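Long-range contact in uncharacterized tRNA/rRNA methyltransferase HI_0380 (Haemophilus influenzae, PDB 3ILK), which probably methylates tRNA or rRNA, using S-adenosyl-L-methionine as methyl donor: residues L77-T91 and L120-N133. Sequence-based numbering, arbitrary orientation.
Sequences LVIGTSARLRHLQNT and LTNEELLKCHYHLN. With EDO (1,2-ethanediol), chain C.
Thr91 OG1 and His131 ND1 meet at 2.6 Å in the plane of the imidazole, and either could be the donor. At the ring's other nitrogen, NE2 donates a hydrogen bond to Leu125 O at 2.8 Å, also close to the ring plane. These two bonds fix the ring's rotation, while Leu88 packs CD2 over one face, 4.0 Å from the centroid. Leu125 O accepts a second hydrogen bond, from Cys128 N, which arrives from the opposite face of its carbonyl plane. The strands that carry Gly80 and this histidine, 77-81 and 130-132, run parallel: Gly80 N bonds to Tyr130 O, and Gly80 O receives Leu132 N at 2.7 Å. On the sheet face away from His131, Ile79 CG2 meets Leu132 CB, and both side chains reach helix 95-104. The two strands are neighbours in the parallel sheet of the SPOUT methyltransferase fold, with strand 109-113 on the other side of 77-81. Where the strands end, Ser82 N donates to Leu132 O. Asn133, its CG anti to the backbone N (chi1 176°), swings ND2 onto a lone pair of Ser82 O at 2.9 Å. The bond ties Asn133 to the start of the loop after strand 77-81, where Thr81, Ser82 and Ala83 probably bind S-adenosyl-L-methionine. Further out, a water joins Thr81 O to Leu120 N.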
loop_
_atom_site.group_PDB
_atom_site.type_symbol
_atom_site.label_atom_id
_atom_site.label_comp_id
_atom_site.label_asym_id
_atom_site.label_seq_id
_atom_site.Cartn_x
_atom_site.Cartn_y
_atom_site.Cartn_z
ATOM N N LEU A 77 -27.933 7.181 -4.989
ATOM C CA LEU A 77 -26.630 7.775 -5.325
ATOM C C LEU A 77 -26.105 6.989 -6.506
ATOM O O LEU A 77 -25.951 5.817 -6.398
ATOM C CB LEU A 77 -25.594 7.664 -4.211
ATOM C CG LEU A 77 -24.125 8.170 -4.422
ATOM C CD1 LEU A 77 -24.016 9.636 -4.902
ATOM C CD2 LEU A 77 -23.213 7.994 -3.135
ATOM N N VAL A 78 -25.837 7.692 -7.590
ATOM C CA VAL A 78 -25.425 7.123 -8.835
ATOM C C VAL A 78 -24.070 7.728 -9.220
ATOM O O VAL A 78 -23.937 8.945 -9.253
ATOM C CB VAL A 78 -26.458 7.443 -9.891
ATOM C CG1 VAL A 78 -26.044 6.828 -11.288
ATOM C CG2 VAL A 78 -27.837 6.898 -9.445
ATOM N N ILE A 79 -23.079 6.868 -9.506
ATOM C CA ILE A 79 -21.761 7.322 -9.837
ATOM C C ILE A 79 -21.506 6.710 -11.181
ATOM O O ILE A 79 -21.608 5.453 -11.308
ATOM C CB ILE A 79 -20.672 6.769 -8.910
ATOM C CG1 ILE A 79 -20.908 7.199 -7.425
ATOM C CG2 ILE A 79 -19.278 7.327 -9.292
ATOM C CD1 ILE A 79 -21.186 8.614 -7.338
ATOM N N GLY A 80 -21.184 7.540 -12.175
ATOM C CA GLY A 80 -20.759 6.952 -13.523
ATOM C C GLY A 80 -19.278 7.192 -13.786
ATOM O O GLY A 80 -18.731 8.251 -13.460
ATOM N N THR A 81 -18.579 6.224 -14.360
ATOM C CA THR A 81 -17.183 6.450 -14.652
ATOM C C THR A 81 -17.166 7.338 -15.903
ATOM O O THR A 81 -18.093 7.302 -16.747
ATOM C CB THR A 81 -16.397 5.152 -15.001
ATOM O OG1 THR A 81 -17.070 4.523 -16.068
ATOM C CG2 THR A 81 -16.326 4.169 -13.816
ATOM N N SER A 82 -16.128 8.154 -16.001
ATOM C CA SER A 82 -15.922 8.973 -17.175
ATOM C C SER A 82 -14.506 9.480 -17.351
ATOM O O SER A 82 -13.752 9.622 -16.378
ATOM C CB SER A 82 -16.901 10.130 -17.227
ATOM O OG SER A 82 -16.508 11.208 -16.437
ATOM N N ALA A 83 -14.184 9.775 -18.605
ATOM C CA ALA A 83 -13.025 10.572 -18.948
ATOM C C ALA A 83 -13.091 11.917 -18.231
ATOM O O ALA A 83 -14.141 12.364 -17.699
ATOM C CB ALA A 83 -12.925 10.783 -20.471
ATOM N N ARG A 84 -11.945 12.572 -18.230
ATOM C CA ARG A 84 -11.827 13.862 -17.606
ATOM C C ARG A 84 -12.378 14.930 -18.548
ATOM O O ARG A 84 -11.650 15.737 -19.064
ATOM C CB ARG A 84 -10.367 14.109 -17.166
ATOM C CG ARG A 84 -10.320 14.998 -15.909
ATOM C CD ARG A 84 -8.981 15.045 -15.154
ATOM N NE ARG A 84 -9.306 15.303 -13.743
ATOM C CZ ARG A 84 -9.975 16.377 -13.312
ATOM N NH1 ARG A 84 -10.360 17.320 -14.171
ATOM N NH2 ARG A 84 -10.261 16.527 -12.024
ATOM N N LEU A 85 -13.694 14.896 -18.749
ATOM C CA LEU A 85 -14.437 15.787 -19.625
ATOM C C LEU A 85 -14.590 17.151 -18.982
ATOM O O LEU A 85 -15.145 17.269 -17.873
ATOM C CB LEU A 85 -15.808 15.179 -19.964
ATOM C CG LEU A 85 -15.698 13.904 -20.844
ATOM C CD1 LEU A 85 -17.037 13.235 -21.026
ATOM C CD2 LEU A 85 -15.121 14.255 -22.200
ATOM N N ARG A 86 -14.116 18.180 -19.676
ATOM C CA ARG A 86 -14.158 19.530 -19.111
ATOM C C ARG A 86 -15.571 20.012 -18.698
ATOM O O ARG A 86 -15.691 20.722 -17.706
ATOM C CB ARG A 86 -13.415 20.547 -19.986
ATOM C CG ARG A 86 -14.094 20.878 -21.324
ATOM C CD ARG A 86 -13.336 21.900 -22.138
ATOM N NE ARG A 86 -13.990 22.050 -23.438
ATOM C CZ ARG A 86 -13.859 23.087 -24.264
ATOM N NH1 ARG A 86 -14.529 23.104 -25.426
ATOM N NH2 ARG A 86 -13.071 24.105 -23.933
ATOM N N HIS A 87 -16.637 19.612 -19.410
ATOM C CA HIS A 87 -17.985 20.069 -19.020
ATOM C C HIS A 87 -18.543 19.422 -17.715
ATOM O O HIS A 87 -19.594 19.827 -17.205
ATOM C CB HIS A 87 -18.984 19.880 -20.176
ATOM C CG HIS A 87 -19.545 18.492 -20.269
ATOM N ND1 HIS A 87 -18.826 17.430 -20.766
ATOM C CD2 HIS A 87 -20.779 18.012 -19.992
ATOM C CE1 HIS A 87 -19.583 16.346 -20.767
ATOM N NE2 HIS A 87 -20.784 16.678 -20.323
ATOM N N LEU A 88 -17.818 18.434 -17.196
ATOM C CA LEU A 88 -18.181 17.722 -15.965
ATOM C C LEU A 88 -17.369 18.141 -14.779
ATOM O O LEU A 88 -17.424 17.493 -13.717
ATOM C CB LEU A 88 -17.972 16.231 -16.147
ATOM C CG LEU A 88 -18.860 15.615 -17.241
ATOM C CD1 LEU A 88 -18.529 14.152 -17.337
ATOM C CD2 LEU A 88 -20.316 15.844 -16.887
ATOM N N GLN A 89 -16.585 19.193 -14.980
ATOM C CA GLN A 89 -15.590 19.622 -14.014
ATOM C C GLN A 89 -16.182 19.802 -12.616
ATOM O O GLN A 89 -15.501 19.635 -11.623
ATOM C CB GLN A 89 -14.964 20.932 -14.479
ATOM C CG GLN A 89 -13.457 20.975 -14.343
ATOM C CD GLN A 89 -12.953 22.103 -13.434
ATOM O OE1 GLN A 89 -12.028 21.900 -12.620
ATOM N NE2 GLN A 89 -13.545 23.297 -13.567
ATOM N N ASN A 90 -17.457 20.156 -12.537
ATOM C CA ASN A 90 -18.072 20.469 -11.230
ATOM C C ASN A 90 -18.288 19.205 -10.388
ATOM O O ASN A 90 -18.394 19.275 -9.172
ATOM C CB ASN A 90 -19.424 21.128 -11.442
ATOM C CG ASN A 90 -19.313 22.486 -12.078
ATOM O OD1 ASN A 90 -18.360 23.258 -11.820
ATOM N ND2 ASN A 90 -20.301 22.817 -12.904
ATOM N N THR A 91 -18.342 18.045 -11.051
ATOM C CA THR A 91 -18.788 16.814 -10.395
ATOM C C THR A 91 -17.855 15.645 -10.621
ATOM O O THR A 91 -18.193 14.529 -10.251
ATOM C CB THR A 91 -20.168 16.353 -10.938
ATOM O OG1 THR A 91 -20.096 16.205 -12.372
ATOM C CG2 THR A 91 -21.324 17.347 -10.544
ATOM N N LEU A 120 -20.463 6.984 -21.387
ATOM C CA LEU A 120 -21.880 7.180 -21.236
ATOM C C LEU A 120 -22.391 8.354 -22.082
ATOM O O LEU A 120 -21.634 9.272 -22.468
ATOM C CB LEU A 120 -22.199 7.479 -19.738
ATOM C CG LEU A 120 -21.706 6.392 -18.755
ATOM C CD1 LEU A 120 -21.831 6.921 -17.298
ATOM C CD2 LEU A 120 -22.467 5.039 -18.853
ATOM N N THR A 121 -23.695 8.323 -22.353
ATOM C CA THR A 121 -24.324 9.274 -23.239
ATOM C C THR A 121 -24.558 10.488 -22.360
ATOM O O THR A 121 -24.484 10.385 -21.117
ATOM C CB THR A 121 -25.690 8.757 -23.829
ATOM O OG1 THR A 121 -26.594 8.532 -22.746
ATOM C CG2 THR A 121 -25.507 7.415 -24.610
ATOM N N ASN A 122 -24.794 11.622 -23.020
ATOM C CA ASN A 122 -25.299 12.811 -22.407
ATOM C C ASN A 122 -26.382 12.551 -21.359
ATOM O O ASN A 122 -26.197 12.956 -20.254
ATOM C CB ASN A 122 -25.884 13.747 -23.479
ATOM C CG ASN A 122 -25.017 14.939 -23.776
ATOM O OD1 ASN A 122 -24.124 15.305 -22.992
ATOM N ND2 ASN A 122 -25.295 15.602 -24.912
ATOM N N GLU A 123 -27.535 11.994 -21.729
ATOM C CA GLU A 123 -28.600 11.609 -20.783
ATOM C C GLU A 123 -28.071 10.778 -19.574
ATOM O O GLU A 123 -28.364 11.128 -18.388
ATOM C CB GLU A 123 -29.695 10.828 -21.523
ATOM C CG GLU A 123 -30.875 10.377 -20.674
ATOM C CD GLU A 123 -31.941 9.646 -21.498
ATOM O OE1 GLU A 123 -31.619 9.035 -22.572
ATOM O OE2 GLU A 123 -33.118 9.690 -21.063
ATOM N N GLU A 124 -27.260 9.751 -19.850
ATOM C CA GLU A 124 -26.703 8.897 -18.777
ATOM C C GLU A 124 -25.815 9.706 -17.822
ATOM O O GLU A 124 -25.993 9.590 -16.603
ATOM C CB GLU A 124 -25.950 7.682 -19.295
ATOM C CG GLU A 124 -26.932 6.753 -20.078
ATOM C CD GLU A 124 -26.221 5.772 -21.028
ATOM O OE1 GLU A 124 -25.010 5.841 -21.230
ATOM O OE2 GLU A 124 -26.923 4.957 -21.601
ATOM N N LEU A 125 -24.894 10.532 -18.369
ATOM C CA LEU A 125 -24.070 11.446 -17.529
ATOM C C LEU A 125 -24.910 12.349 -16.649
ATOM O O LEU A 125 -24.586 12.550 -15.463
ATOM C CB LEU A 125 -23.125 12.300 -18.392
ATOM C CG LEU A 125 -22.080 11.575 -19.301
ATOM C CD1 LEU A 125 -21.369 12.607 -20.233
ATOM C CD2 LEU A 125 -21.026 10.776 -18.517
ATOM N N LEU A 126 -25.974 12.930 -17.218
ATOM C CA LEU A 126 -26.837 13.846 -16.448
ATOM C C LEU A 126 -27.494 13.066 -15.310
ATOM O O LEU A 126 -27.745 13.607 -14.234
ATOM C CB LEU A 126 -27.904 14.529 -17.344
ATOM C CG LEU A 126 -28.952 15.457 -16.672
ATOM C CD1 LEU A 126 -28.302 16.629 -15.968
ATOM C CD2 LEU A 126 -30.021 15.959 -17.689
ATOM N N LYS A 127 -27.728 11.775 -15.519
ATOM C CA LYS A 127 -28.334 10.998 -14.452
ATOM C C LYS A 127 -27.369 10.525 -13.350
ATOM O O LYS A 127 -27.833 10.002 -12.336
ATOM C CB LYS A 127 -29.181 9.867 -15.015
ATOM C CG LYS A 127 -30.424 10.349 -15.786
ATOM C CD LYS A 127 -31.007 9.193 -16.624
ATOM C CE LYS A 127 -32.442 9.488 -17.090
ATOM N NZ LYS A 127 -32.808 8.484 -18.139
ATOM N N CYS A 128 -26.068 10.793 -13.487
ATOM C CA CYS A 128 -25.122 10.532 -12.407
ATOM C C CYS A 128 -24.916 11.736 -11.489
ATOM O O CYS A 128 -24.761 12.843 -11.979
ATOM C CB CYS A 128 -23.787 10.184 -12.960
ATOM S SG CYS A 128 -23.911 8.730 -14.013
ATOM N N HIS A 129 -24.757 11.492 -10.184
ATOM C CA HIS A 129 -24.585 12.629 -9.230
ATOM C C HIS A 129 -23.103 13.011 -9.299
ATOM O O HIS A 129 -22.767 14.181 -9.233
ATOM C CB HIS A 129 -24.986 12.195 -7.830
ATOM C CG HIS A 129 -26.434 11.820 -7.733
ATOM N ND1 HIS A 129 -27.431 12.744 -7.448
ATOM C CD2 HIS A 129 -27.064 10.642 -7.956
ATOM C CE1 HIS A 129 -28.608 12.142 -7.483
ATOM N NE2 HIS A 129 -28.414 10.870 -7.790
ATOM N N TYR A 130 -22.228 12.018 -9.528
ATOM C CA TYR A 130 -20.801 12.321 -9.598
ATOM C C TYR A 130 -20.211 11.510 -10.721
ATOM O O TYR A 130 -20.823 10.511 -11.182
ATOM C CB TYR A 130 -20.001 12.130 -8.251
ATOM C CG TYR A 130 -20.535 12.966 -7.088
ATOM C CD1 TYR A 130 -21.492 12.428 -6.231
ATOM C CD2 TYR A 130 -20.087 14.288 -6.852
ATOM C CE1 TYR A 130 -22.012 13.166 -5.173
ATOM C CE2 TYR A 130 -20.609 15.055 -5.787
ATOM C CZ TYR A 130 -21.566 14.479 -4.958
ATOM O OH TYR A 130 -22.088 15.172 -3.903
ATOM N N HIS A 131 -19.077 11.985 -11.226
ATOM C CA HIS A 131 -18.447 11.321 -12.376
ATOM C C HIS A 131 -17.070 10.920 -11.978
ATOM O O HIS A 131 -16.280 11.766 -11.534
ATOM C CB HIS A 131 -18.451 12.227 -13.581
ATOM C CG HIS A 131 -19.833 12.698 -13.933
ATOM N ND1 HIS A 131 -20.374 13.861 -13.427
ATOM C CD2 HIS A 131 -20.818 12.106 -14.630
ATOM C CE1 HIS A 131 -21.615 13.989 -13.849
ATOM N NE2 HIS A 131 -21.909 12.937 -14.584
ATOM N N LEU A 132 -16.782 9.621 -12.157
ATOM C CA LEU A 132 -15.614 8.996 -11.558
ATOM C C LEU A 132 -14.512 8.835 -12.578
ATOM O O LEU A 132 -14.682 8.147 -13.580
ATOM C CB LEU A 132 -16.005 7.661 -10.914
ATOM C CG LEU A 132 -14.852 6.825 -10.301
ATOM C CD1 LEU A 132 -14.193 7.640 -9.225
ATOM C CD2 LEU A 132 -15.382 5.483 -9.718
ATOM N N ASN A 133 -13.386 9.507 -12.343
ATOM C CA ASN A 133 -12.297 9.384 -13.289
ATOM C C ASN A 133 -11.118 8.776 -12.571
ATOM O O ASN A 133 -10.768 9.207 -11.452
ATOM C CB ASN A 133 -11.910 10.751 -13.888
ATOM C CG ASN A 133 -10.703 10.650 -14.797
ATOM O OD1 ASN A 133 -9.594 11.025 -14.419
ATOM N ND2 ASN A 133 -10.901 10.091 -15.973
HETATM C C1 EDO C . -15.569 1.558 -17.862
HETATM O O1 EDO C . -14.742 2.381 -17.016
HETATM C C2 EDO C . -14.778 1.051 -19.088
HETATM O O2 EDO C . -13.373 1.308 -18.929
HETATM O O HOH W 1 -18.558 8.009 -19.449
HETATM O O HOH W 2 -23.253 15.563 -20.470
#